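Local coordinates for protein endoglucanase EG-II (Hypocrea jecorina, PDB 3QR3) that hydrolyses internal beta-1,4-glucosidic bonds of cellulose, as an endo-acting cellulase whose catalytic domain is a family 5 TIM barrel, at residues 48-52 against 53-57; 246-249 against 250-254; 291-295 against 296-300. One frame throughout, in Å; residues are numbered along the deposited sequence.

Interaction 1. Residues 48-52 against 53-57; sequences MQHFV and NEDGM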
loop_
_atom_site.group_PDB
_atom_site.type_symbol
_atom_site.label_atom_id
_atom_site.label_comp_id
_atom_site.label_asym_id
_atom_site.label_seq_id
_atom_site.Cartn_x
_atom_site.Cartn_y
_atom_site.Cartn_z
ATOM N N MET A 48 -2.664 12.660 8.796
ATOM C CA MET A 48 -1.277 12.187 8.863
ATOM C C MET A 48 -0.488 12.887 9.974
ATOM O O MET A 48 0.293 12.256 10.683
ATOM C CB MET A 48 -0.571 12.360 7.516
ATOM C CG MET A 48 -1.051 11.386 6.434
ATOM S SD MET A 48 -0.018 11.410 4.955
ATOM C CE MET A 48 -0.445 13.010 4.270
ATOM N N GLN A 49 -0.700 14.189 10.131
ATOM C CA GLN A 49 0.032 14.943 11.146
ATOM C C GLN A 49 -0.301 14.414 12.546
ATOM O O GLN A 49 0.583 14.238 13.381
ATOM C CB GLN A 49 -0.272 16.438 11.037
ATOM C CG GLN A 49 0.509 17.300 12.013
ATOM C CD GLN A 49 0.058 18.748 12.001
ATOM O OE1 GLN A 49 0.864 19.660 12.176
ATOM N NE2 GLN A 49 -1.240 18.965 11.796
ATOM N N HIS A 50 -1.581 14.156 12.787
ATOM C CA HIS A 50 -2.018 13.512 14.021
ATOM C C HIS A 50 -1.371 12.134 14.209
ATOM O O HIS A 50 -0.858 11.820 15.281
ATOM C CB HIS A 50 -3.545 13.387 14.033
ATOM C CG HIS A 50 -4.056 12.252 14.863
ATOM N ND1 HIS A 50 -4.011 12.258 16.244
ATOM C CD2 HIS A 50 -4.633 11.079 14.510
ATOM C CE1 HIS A 50 -4.537 11.136 16.704
ATOM N NE2 HIS A 50 -4.920 10.402 15.672
ATOM N N PHE A 51 -1.418 11.308 13.171
ATOM C CA PHE A 51 -0.847 9.968 13.238
ATOM C C PHE A 51 0.637 10.002 13.584
ATOM O O PHE A 51 1.115 9.182 14.363
ATOM C CB PHE A 51 -1.070 9.220 11.919
ATOM C CG PHE A 51 -2.468 8.692 11.752
ATOM C CD1 PHE A 51 -3.080 7.991 12.778
ATOM C CD2 PHE A 51 -3.164 8.884 10.565
ATOM C CE1 PHE A 51 -4.363 7.492 12.627
ATOM C CE2 PHE A 51 -4.444 8.385 10.406
ATOM C CZ PHE A 51 -5.047 7.693 11.439
ATOM N N VAL A 52 1.362 10.960 13.013
ATOM C CA VAL A 52 2.799 11.054 13.240
ATOM C C VAL A 52 3.086 11.622 14.631
ATOM O O VAL A 52 3.923 11.094 15.366
ATOM C CB VAL A 52 3.504 11.922 12.165
ATOM C CG1 VAL A 52 4.965 12.203 12.560
ATOM C CG2 VAL A 52 3.440 11.241 10.799
ATOM N N ASN A 53 2.383 12.689 14.993
ATOM C CA ASN A 53 2.671 13.403 16.237
ATOM C C ASN A 53 2.169 12.698 17.488
ATOM O O ASN A 53 2.837 12.710 18.521
ATOM C CB ASN A 53 2.100 14.821 16.189
ATOM C CG ASN A 53 2.875 15.715 15.267
ATOM O OD1 ASN A 53 3.965 15.360 14.828
ATOM N ND2 ASN A 53 2.326 16.886 14.965
ATOM N N GLU A 54 0.997 12.079 17.388
ATOM C CA GLU A 54 0.351 11.479 18.546
ATOM C C GLU A 54 0.472 9.948 18.587
ATOM O O GLU A 54 0.510 9.351 19.664
ATOM C CB GLU A 54 -1.117 11.898 18.568
ATOM C CG GLU A 54 -1.886 11.461 19.795
ATOM C CD GLU A 54 -3.209 12.196 19.919
ATOM O OE1 GLU A 54 -3.198 13.443 19.806
ATOM O OE2 GLU A 54 -4.252 11.532 20.123
ATOM N N ASP A 55 0.569 9.316 17.419
ATOM C CA ASP A 55 0.484 7.858 17.330
ATOM C C ASP A 55 1.770 7.187 16.872
ATOM O O ASP A 55 1.775 5.994 16.571
ATOM C CB ASP A 55 -0.663 7.460 16.392
ATOM C CG ASP A 55 -2.012 7.738 16.992
ATOM O OD1 ASP A 55 -2.063 7.960 18.220
ATOM O OD2 ASP A 55 -3.015 7.734 16.244
ATOM N N GLY A 56 2.852 7.955 16.808
ATOM C CA GLY A 56 4.167 7.403 16.537
ATOM C C GLY A 56 4.299 6.693 15.200
ATOM O O GLY A 56 5.150 5.815 15.033
ATOM N N MET A 57 3.470 7.077 14.239
ATOM C CA MET A 57 3.503 6.436 12.929
ATOM C C MET A 57 4.563 7.026 12.016
ATOM O O MET A 57 4.850 8.224 12.062
ATOM C CB MET A 57 2.126 6.500 12.278
ATOM C CG MET A 57 1.151 5.569 12.961
ATOM S SD MET A 57 -0.498 5.697 12.290
ATOM C CE MET A 57 -1.319 4.503 13.351
HETATM O O HOH W 1 4.038 10.232 18.247
HETATM O O HOH W 2 5.919 9.406 14.504
#
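Phe51 and Met57 each carry CG anti to their own carbonyl carbon (chi1 -77° and -72°), which lays the two side chains alongside one another, pointing the same way. Met57 runs extended beyond CG and brings SD to 3.5 Å from Phe51 CD1, an oblique Met-aromatic contact at the C-terminal end of helix 44-55, one of the outer helices of the TIM barrel. Gly56, with positive phi, is the first residue to leave helical geometry, and there the chain turns so that Met57 N comes back to Phe51 O at 3.2 Å, above the carbonyl plane rather than on a lone pair. Just before this, Glu54 N still bonds to His50 O in regular helical fashion.

Further round the helix, His50 brings its ring up beside the carboxylates of Glu54 and Asp55. Glu54 OE2 lies at the ring's edge, 3.5 Å from His50 CE1, with the carboxylate nearly perpendicular to the imidazole. His50 NE2 is only 3.3 Å from Asp55 OD2 but badly angled for a bond; its hydrogen bond goes to Asp317, while Trp315 stacks on the ring. Cut back to an alanine, this position would probably leave Asp317 without that partner, its charge facing Asp55, and open a gap beside Trp315. On the Val52 side a water donates to Val52 O at 2.8 Å and to Met57 O at 2.9 Å.

Interaction 2. Residues 246-249 against 250-254; sequences ATWL and RQNNR. With SO4 (sulfate ion), chain K.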
loop_
_atom_site.group_PDB
_atom_site.type_symbol
_atom_site.label_atom_id
_atom_site.label_comp_id
_atom_site.label_asym_id
_atom_site.label_seq_id
_atom_site.Cartn_x
_atom_site.Cartn_y
_atom_site.Cartn_z
ATOM N N ALA A 246 7.704 -15.699 7.880
ATOM C CA ALA A 246 8.898 -15.256 8.603
ATOM C C ALA A 246 10.071 -16.220 8.390
ATOM O O ALA A 246 11.200 -15.801 8.114
ATOM C CB ALA A 246 8.603 -15.100 10.103
ATOM N N THR A 247 9.791 -17.510 8.538
ATOM C CA THR A 247 10.799 -18.548 8.358
ATOM C C THR A 247 11.406 -18.473 6.969
ATOM O O THR A 247 12.631 -18.467 6.815
ATOM C CB THR A 247 10.185 -19.943 8.552
ATOM O OG1 THR A 247 9.656 -20.039 9.881
ATOM C CG2 THR A 247 11.242 -21.045 8.334
ATOM N N TRP A 248 10.536 -18.412 5.961
ATOM C CA TRP A 248 10.970 -18.317 4.572
ATOM C C TRP A 248 11.818 -17.062 4.331
ATOM O O TRP A 248 12.902 -17.127 3.748
ATOM C CB TRP A 248 9.766 -18.338 3.621
ATOM C CG TRP A 248 10.188 -18.324 2.188
ATOM C CD1 TRP A 248 10.523 -19.404 1.425
ATOM C CD2 TRP A 248 10.356 -17.173 1.352
ATOM N NE1 TRP A 248 10.881 -18.998 0.163
ATOM C CE2 TRP A 248 10.789 -17.633 0.093
ATOM C CE3 TRP A 248 10.178 -15.799 1.545
ATOM C CZ2 TRP A 248 11.046 -16.769 -0.972
ATOM C CZ3 TRP A 248 10.436 -14.941 0.486
ATOM C CH2 TRP A 248 10.862 -15.431 -0.758
ATOM N N LEU A 249 11.320 -15.922 4.792
ATOM C CA LEU A 249 12.043 -14.670 4.649
ATOM C C LEU A 249 13.416 -14.740 5.292
ATOM O O LEU A 249 14.405 -14.247 4.742
ATOM C CB LEU A 249 11.249 -13.531 5.292
ATOM C CG LEU A 249 9.981 -13.088 4.548
ATOM C CD1 LEU A 249 9.184 -12.111 5.397
ATOM C CD2 LEU A 249 10.336 -12.473 3.198
ATOM N N ARG A 250 13.473 -15.336 6.478
ATOM C CA ARG A 250 14.689 -15.297 7.271
ATOM C C ARG A 250 15.747 -16.198 6.647
ATOM O O ARG A 250 16.921 -15.831 6.565
ATOM C CB ARG A 250 14.397 -15.703 8.722
ATOM C CG ARG A 250 15.541 -15.441 9.683
ATOM C CD ARG A 250 15.130 -15.677 11.144
ATOM N NE ARG A 250 14.211 -14.642 11.606
ATOM C CZ ARG A 250 12.957 -14.863 11.988
ATOM N NH1 ARG A 250 12.473 -16.100 11.990
ATOM N NH2 ARG A 250 12.189 -13.844 12.383
ATOM N N GLN A 251 15.328 -17.379 6.209
ATOM C CA GLN A 251 16.241 -18.290 5.521
ATOM C C GLN A 251 16.790 -17.681 4.242
ATOM O O GLN A 251 17.922 -17.977 3.842
ATOM C CB GLN A 251 15.545 -19.605 5.201
ATOM C CG GLN A 251 15.318 -20.458 6.414
ATOM C CD GLN A 251 14.373 -21.602 6.132
ATOM O OE1 GLN A 251 14.313 -22.577 6.882
ATOM N NE2 GLN A 251 13.622 -21.490 5.043
ATOM N N ASN A 252 15.997 -16.824 3.604
ATOM C CA ASN A 252 16.405 -16.225 2.335
ATOM C C ASN A 252 16.993 -14.837 2.478
ATOM O O ASN A 252 17.323 -14.197 1.477
ATOM C CB ASN A 252 15.250 -16.211 1.338
ATOM C CG ASN A 252 14.959 -17.580 0.790
ATOM O OD1 ASN A 252 15.734 -18.119 -0.003
ATOM N ND2 ASN A 252 13.851 -18.167 1.221
ATOM N N ASN A 253 17.137 -14.384 3.723
ATOM C CA ASN A 253 17.673 -13.053 3.990
ATOM C C ASN A 253 16.933 -11.962 3.216
ATOM O O ASN A 253 17.537 -11.025 2.682
ATOM C CB ASN A 253 19.167 -12.989 3.681
ATOM C CG ASN A 253 19.830 -11.777 4.292
ATOM O OD1 ASN A 253 19.429 -11.308 5.359
ATOM N ND2 ASN A 253 20.856 -11.264 3.626
ATOM N N ARG A 254 15.613 -12.087 3.167
ATOM C CA ARG A 254 14.788 -11.074 2.534
ATOM C C ARG A 254 13.797 -10.475 3.533
ATOM O O ARG A 254 13.699 -10.926 4.675
ATOM C CB ARG A 254 14.063 -11.660 1.311
ATOM C CG ARG A 254 14.986 -12.190 0.233
ATOM C CD ARG A 254 15.769 -11.074 -0.465
ATOM N NE ARG A 254 14.887 -10.101 -1.114
ATOM C CZ ARG A 254 14.500 -10.151 -2.386
ATOM N NH1 ARG A 254 14.910 -11.135 -3.184
ATOM N NH2 ARG A 254 13.696 -9.207 -2.864
HETATM S S SO4 K . 12.535 -19.657 -3.381
HETATM O O1 SO4 K . 11.444 -18.866 -3.922
HETATM O O2 SO4 K . 12.956 -20.636 -4.379
HETATM O O3 SO4 K . 13.652 -18.763 -3.062
HETATM O O4 SO4 K . 12.058 -20.352 -2.186
#
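Asn252 puts ND2 over one face of the Trp248 indole, above the rim and 3.3 Å from Trp248 CE2, the amide tilted 48° to the ring. ND2 is not aimed at the ring nitrogen: it donates to Trp248 O at 2.9 Å, and Asn252 N reaches the same oxygen at 3.1 Å from the opposite face of the carbonyl plane. Trp248 O is thus held by two donors, and the bond from ND2 limits how the amide can turn. Trp248 takes CG anti to its backbone N (chi1 -177°), which brings the indole alongside Asn252. At the ring's edge Trp248 NE1 gives a fairly straight 3.0 Å bond to O4 of a sulfate, an ion probably from the crystallisation liquor. The backbone here closes helix 238-251 with a Schellman motif: Asn253 has positive phi, Arg254 N returns to Leu249 O at 2.9 Å, and Asn253 N bonds to Arg250 O. The chain then enters strand 256-261, completing a beta-alpha-beta unit of the barrel. Gln251 runs alongside Thr247, OE1 lying 3.7 Å from Thr247 CG2. Arg250 bends at chi3 and carries its guanidinium to Asp285, a salt bridge through NE, while NH2 bonds to Asn283.

Interaction 3. Residues 291-295 against 296-300; sequences VGWGA and GSFDS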
loop_
_atom_site.group_PDB
_atom_site.type_symbol
_atom_site.label_atom_id
_atom_site.label_comp_id
_atom_site.label_asym_id
_atom_site.label_seq_id
_atom_site.Cartn_x
_atom_site.Cartn_y
_atom_site.Cartn_z
ATOM N N VAL A 291 0.769 -1.587 7.709
ATOM C CA VAL A 291 -0.033 -0.420 7.345
ATOM C C VAL A 291 -1.524 -0.748 7.414
ATOM O O VAL A 291 -2.007 -1.617 6.699
ATOM C CB VAL A 291 0.307 0.082 5.921
ATOM C CG1 VAL A 291 -0.336 1.443 5.665
ATOM C CG2 VAL A 291 1.822 0.167 5.726
ATOM N N GLY A 292 -2.252 -0.049 8.270
ATOM C CA GLY A 292 -3.662 -0.341 8.481
ATOM C C GLY A 292 -4.531 0.170 7.348
ATOM O O GLY A 292 -4.177 1.146 6.686
ATOM N N TRP A 293 -5.656 -0.507 7.119
ATOM C CA TRP A 293 -6.684 -0.062 6.167
ATOM C C TRP A 293 -8.010 0.129 6.917
ATOM O O TRP A 293 -8.506 -0.813 7.534
ATOM C CB TRP A 293 -6.876 -1.105 5.050
ATOM C CG TRP A 293 -7.876 -0.672 3.990
ATOM C CD1 TRP A 293 -9.235 -0.829 4.030
ATOM C CD2 TRP A 293 -7.587 -0.007 2.748
ATOM N NE1 TRP A 293 -9.809 -0.300 2.896
ATOM C CE2 TRP A 293 -8.822 0.210 2.092
ATOM C CE3 TRP A 293 -6.409 0.433 2.132
ATOM C CZ2 TRP A 293 -8.912 0.845 0.849
ATOM C CZ3 TRP A 293 -6.495 1.050 0.891
ATOM C CH2 TRP A 293 -7.742 1.257 0.264
ATOM N N GLY A 294 -8.594 1.329 6.872
ATOM C CA GLY A 294 -8.080 2.452 6.107
ATOM C C GLY A 294 -8.620 3.773 6.639
ATOM O O GLY A 294 -9.693 3.822 7.248
ATOM N N ALA A 295 -7.863 4.847 6.430
ATOM C CA ALA A 295 -8.291 6.183 6.840
ATOM C C ALA A 295 -8.377 7.072 5.593
ATOM O O ALA A 295 -8.685 6.581 4.506
ATOM C CB ALA A 295 -7.327 6.768 7.885
ATOM N N GLY A 296 -8.087 8.361 5.735
ATOM C CA GLY A 296 -8.208 9.272 4.611
ATOM C C GLY A 296 -9.679 9.621 4.428
ATOM O O GLY A 296 -10.315 10.130 5.353
ATOM N N SER A 297 -10.227 9.320 3.251
ATOM C CA SER A 297 -11.589 9.730 2.902
ATOM C C SER A 297 -12.684 8.781 3.402
ATOM O O SER A 297 -13.867 9.055 3.224
ATOM C CB SER A 297 -11.717 9.963 1.391
ATOM O OG SER A 297 -10.954 11.095 0.988
ATOM N N PHE A 298 -12.298 7.684 4.044
ATOM C CA PHE A 298 -13.277 6.849 4.743
ATOM C C PHE A 298 -13.797 7.611 5.954
ATOM O O PHE A 298 -13.049 8.363 6.578
ATOM C CB PHE A 298 -12.663 5.528 5.200
ATOM C CG PHE A 298 -12.361 4.567 4.080
ATOM C CD1 PHE A 298 -13.386 3.980 3.359
ATOM C CD2 PHE A 298 -11.046 4.219 3.781
ATOM C CE1 PHE A 298 -13.115 3.088 2.338
ATOM C CE2 PHE A 298 -10.760 3.321 2.769
ATOM C CZ PHE A 298 -11.795 2.759 2.036
ATOM N N ASP A 299 -15.074 7.444 6.284
ATOM C CA ASP A 299 -15.617 8.110 7.467
ATOM C C ASP A 299 -16.090 7.111 8.515
ATOM O O ASP A 299 -15.787 5.924 8.430
ATOM C CB ASP A 299 -16.710 9.124 7.097
ATOM C CG ASP A 299 -17.969 8.471 6.544
ATOM O OD1 ASP A 299 -18.126 7.241 6.680
ATOM O OD2 ASP A 299 -18.820 9.204 5.991
ATOM N N SER A 300 -16.817 7.596 9.511
ATOM C CA SER A 300 -17.145 6.792 10.685
ATOM C C SER A 300 -18.010 5.572 10.355
ATOM O O SER A 300 -18.160 4.672 11.183
ATOM C CB SER A 300 -17.868 7.653 11.731
ATOM O OG SER A 300 -19.079 8.167 11.198
#
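Trp293 and Phe298 cross at about a right angle, and the phenyl ring leads with one side. Its CE2 and CZ atoms come up against the part of the indole formed by NE1, CE2 and CZ2, the shortest approach being 3.6 Å from Phe298 CE2 to Trp293 CZ2. That tryptophan carbon lies close to the plane of the phenyl ring, at its edge. The planes stand 68° apart, with the centroids of the phenyl and the five-membered ring separated by 5.2 Å, an oblique aromatic pair.

With CG anti to the carbonyl carbon (chi1 -71°), Phe298 brings its ring alongside the carbonyls of Gly294 and Ala295. Phe298 CD2 lies 3.4 Å from Ala295 O and 3.7 Å from Gly294 O. The fit is close: a beta carbon on Gly294 would come within 3.1 Å of Phe298 CE2. Gly296, with positive phi, sits where the chain bends off the strand, and its N is held by Gln47. Tyr302 ties the two aromatic residues together from outside, taking a hydrogen bond with Trp293 NE1 and stacking on the Phe298 ring.

The peptide between Trp293 and Gly294 is cis, and the chain turns a corner at Trp293, within strand 287-296, the last of the barrel. A non-prolyl cis peptide after a tryptophan in this place is a known feature of family 5 glycosidases, found at the C-terminal end of the barrel where the active-site cleft lies; a sulfate beside Trp293, probably from the crystallisation liquor, is consistent with a pocket there.

In the fold
Along the chain the three contacts follow in series, and all belong to one TIM barrel. Interactions 1 and 2 finish two of its outer helices, 44-55 and 238-251, just ahead of strands 59-64 and 256-261; interaction 3 lies on strand 287-296, which sits in the sheet between strands 5-11 and 256-261. The centres of interactions 1 and 3 are about 14 Å apart, and they touch: Phe51 CE2 packs 4.2 Å from Ala295 CB, so the helix meets the last strand directly. Interaction 2 has its centre about 31 Å from each of the others. Interactions 2 and 3 lie on opposite sides of the chain's centre, the latter where the last strand passes into its loop.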